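Local coordinates for protein enoyl-CoA hydratase (Mycobacterium tuberculosis, PDB 4JJT) that probably acts as an enoyl-CoA hydratase, a lyase that reversibly adds water across the double bond of enoyl-CoA thioesters, at residues P80-R85 with P134-S139. Residues are numbered along the deposited sequence; the frame is centred on the assembly and turned at random.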
loop_
_atom_site.group_PDB
_atom_site.type_symbol
_atom_site.label_atom_id
_atom_site.label_comp_id
_atom_site.label_asym_id
_atom_site.label_seq_id
_atom_site.Cartn_x
_atom_site.Cartn_y
_atom_site.Cartn_z
ATOM N N PRO A 80 26.057 -11.184 13.191
ATOM C CA PRO A 80 26.387 -10.425 11.978
ATOM C C PRO A 80 25.187 -9.753 11.312
ATOM O O PRO A 80 24.192 -10.410 11.012
ATOM C CB PRO A 80 26.956 -11.500 11.045
ATOM C CG PRO A 80 27.430 -12.574 11.953
ATOM C CD PRO A 80 26.441 -12.599 13.066
ATOM N N ASP A 81 25.298 -8.449 11.075
ATOM C CA ASP A 81 24.258 -7.700 10.377
ATOM C C ASP A 81 24.753 -7.189 9.024
ATOM O O ASP A 81 25.739 -6.459 8.943
ATOM C CB ASP A 81 23.739 -6.551 11.246
ATOM C CG ASP A 81 24.851 -5.680 11.795
ATOM O OD1 ASP A 81 24.552 -4.561 12.263
ATOM O OD2 ASP A 81 26.023 -6.111 11.755
ATOM N N ILE A 82 24.059 -7.587 7.962
ATOM C CA ILE A 82 24.506 -7.309 6.599
ATOM C C ILE A 82 23.423 -6.602 5.784
ATOM O O ILE A 82 22.367 -7.172 5.518
ATOM C CB ILE A 82 24.926 -8.605 5.867
ATOM C CG1 ILE A 82 25.942 -9.406 6.693
ATOM C CG2 ILE A 82 25.490 -8.282 4.494
ATOM C CD1 ILE A 82 25.324 -10.463 7.602
ATOM N N SER A 83 23.700 -5.365 5.384
ATOM C CA SER A 83 22.741 -4.544 4.647
ATOM C C SER A 83 22.661 -4.937 3.171
ATOM O O SER A 83 23.634 -5.434 2.608
ATOM C CB SER A 83 23.125 -3.068 4.763
ATOM O OG SER A 83 23.270 -2.684 6.121
ATOM N N PRO A 84 21.498 -4.714 2.535
ATOM C CA PRO A 84 21.358 -5.022 1.105
ATOM C C PRO A 84 22.126 -4.029 0.237
ATOM O O PRO A 84 22.101 -2.830 0.516
ATOM C CB PRO A 84 19.854 -4.877 0.867
ATOM C CG PRO A 84 19.415 -3.914 1.887
ATOM C CD PRO A 84 20.241 -4.197 3.103
ATOM N N ARG A 85 22.787 -4.522 -0.806
ATOM C CA ARG A 85 23.680 -3.687 -1.603
ATOM C C ARG A 85 23.385 -3.735 -3.101
ATOM O O ARG A 85 23.982 -2.987 -3.875
ATOM C CB ARG A 85 25.134 -4.092 -1.356
ATOM C CG ARG A 85 25.533 -4.069 0.105
ATOM C CD ARG A 85 26.924 -4.636 0.304
ATOM N NE ARG A 85 27.937 -3.853 -0.396
ATOM C CZ ARG A 85 29.227 -4.168 -0.433
ATOM N NH1 ARG A 85 30.079 -3.397 -1.092
ATOM N NH2 ARG A 85 29.665 -5.254 0.191
ATOM N N PRO A 134 16.804 -13.150 7.511
ATOM C CA PRO A 134 17.203 -12.595 6.212
ATOM C C PRO A 134 17.218 -11.065 6.173
ATOM O O PRO A 134 16.416 -10.413 6.841
ATOM C CB PRO A 134 16.134 -13.138 5.255
ATOM C CG PRO A 134 14.983 -13.509 6.128
ATOM C CD PRO A 134 15.597 -13.985 7.402
ATOM N N THR A 135 18.139 -10.508 5.389
ATOM C CA THR A 135 18.241 -9.061 5.212
ATOM C C THR A 135 18.367 -8.683 3.739
ATOM O O THR A 135 18.421 -7.501 3.401
ATOM C CB THR A 135 19.443 -8.472 5.977
ATOM O OG1 THR A 135 20.661 -9.038 5.476
ATOM C CG2 THR A 135 19.326 -8.752 7.469
ATOM N N TRP A 136 18.418 -9.687 2.866
ATOM C CA TRP A 136 18.569 -9.440 1.435
ATOM C C TRP A 136 17.287 -9.711 0.649
ATOM O O TRP A 136 17.331 -9.955 -0.554
ATOM C CB TRP A 136 19.730 -10.259 0.857
ATOM C CG TRP A 136 21.085 -9.680 1.121
ATOM C CD1 TRP A 136 21.380 -8.616 1.923
ATOM C CD2 TRP A 136 22.332 -10.126 0.576
ATOM N NE1 TRP A 136 22.733 -8.373 1.915
ATOM C CE2 TRP A 136 23.339 -9.287 1.095
ATOM C CE3 TRP A 136 22.696 -11.155 -0.299
ATOM C CZ2 TRP A 136 24.681 -9.446 0.768
ATOM C CZ3 TRP A 136 24.031 -11.309 -0.620
ATOM C CH2 TRP A 136 25.004 -10.460 -0.089
ATOM N N GLY A 137 16.150 -9.683 1.336
ATOM C CA GLY A 137 14.861 -9.720 0.674
ATOM C C GLY A 137 14.176 -11.068 0.542
ATOM O O GLY A 137 13.166 -11.178 -0.151
ATOM N N LEU A 138 14.703 -12.090 1.211
ATOM C CA LEU A 138 14.180 -13.452 1.058
ATOM C C LEU A 138 12.719 -13.603 1.484
ATOM O O LEU A 138 11.910 -14.165 0.747
ATOM C CB LEU A 138 15.058 -14.467 1.803
ATOM C CG LEU A 138 14.763 -15.945 1.547
ATOM C CD1 LEU A 138 16.049 -16.758 1.487
ATOM C CD2 LEU A 138 13.849 -16.510 2.621
ATOM N N SER A 139 12.387 -13.105 2.670
ATOM C CA SER A 139 11.037 -13.252 3.210
ATOM C C SER A 139 9.989 -12.520 2.373
ATOM O O SER A 139 8.791 -12.742 2.538
ATOM C CB SER A 139 10.987 -12.776 4.664
ATOM O OG SER A 139 11.481 -11.455 4.780
#
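The indole of W136 meets 80-85 through its pyrrole N-H and CD1 and, at CZ2, the adjoining six-membered ring. At its edge, near the ring plane, sits S83 O, 3.2 Å from W136 NE1; the N-H...O angle of 147° marks this hydrogen bond as weak and bent. Two apolar groups approach the ring obliquely: I82 CG2, 4.0 Å from W136 CZ2, and P84 CA, 3.7 Å from W136 CD1. With I82 CG1 beside the backbone N (chi1 -52°), CG2 is turned anti to that N and is the branch that meets the indole. The puckered P84 ring also lies against the other backbone, its CD 3.8 Å from T135 O. One residue further back, T135 OG1 donates to I82 O over 2.5 Å, in the carbonyl plane at a C=O...donor angle of 158°. That hydroxyl also hydrogen-bonds a glycerol, probably from the crystallisation liquor. Successive carbonyls of I82 and S83 thus each accept one bond, from T135 and, weakly, from W136, tying the loop to 134-139 at two points. E107 of helix 104-111 receives the L138 N-H, while P84 packs on W220 of a third subunit. In this crotonase-like fold, the contact joins the irregular loop between strands 54-59 and 93-97 to the turn entering helix 138-146, whose N-cap position is G137.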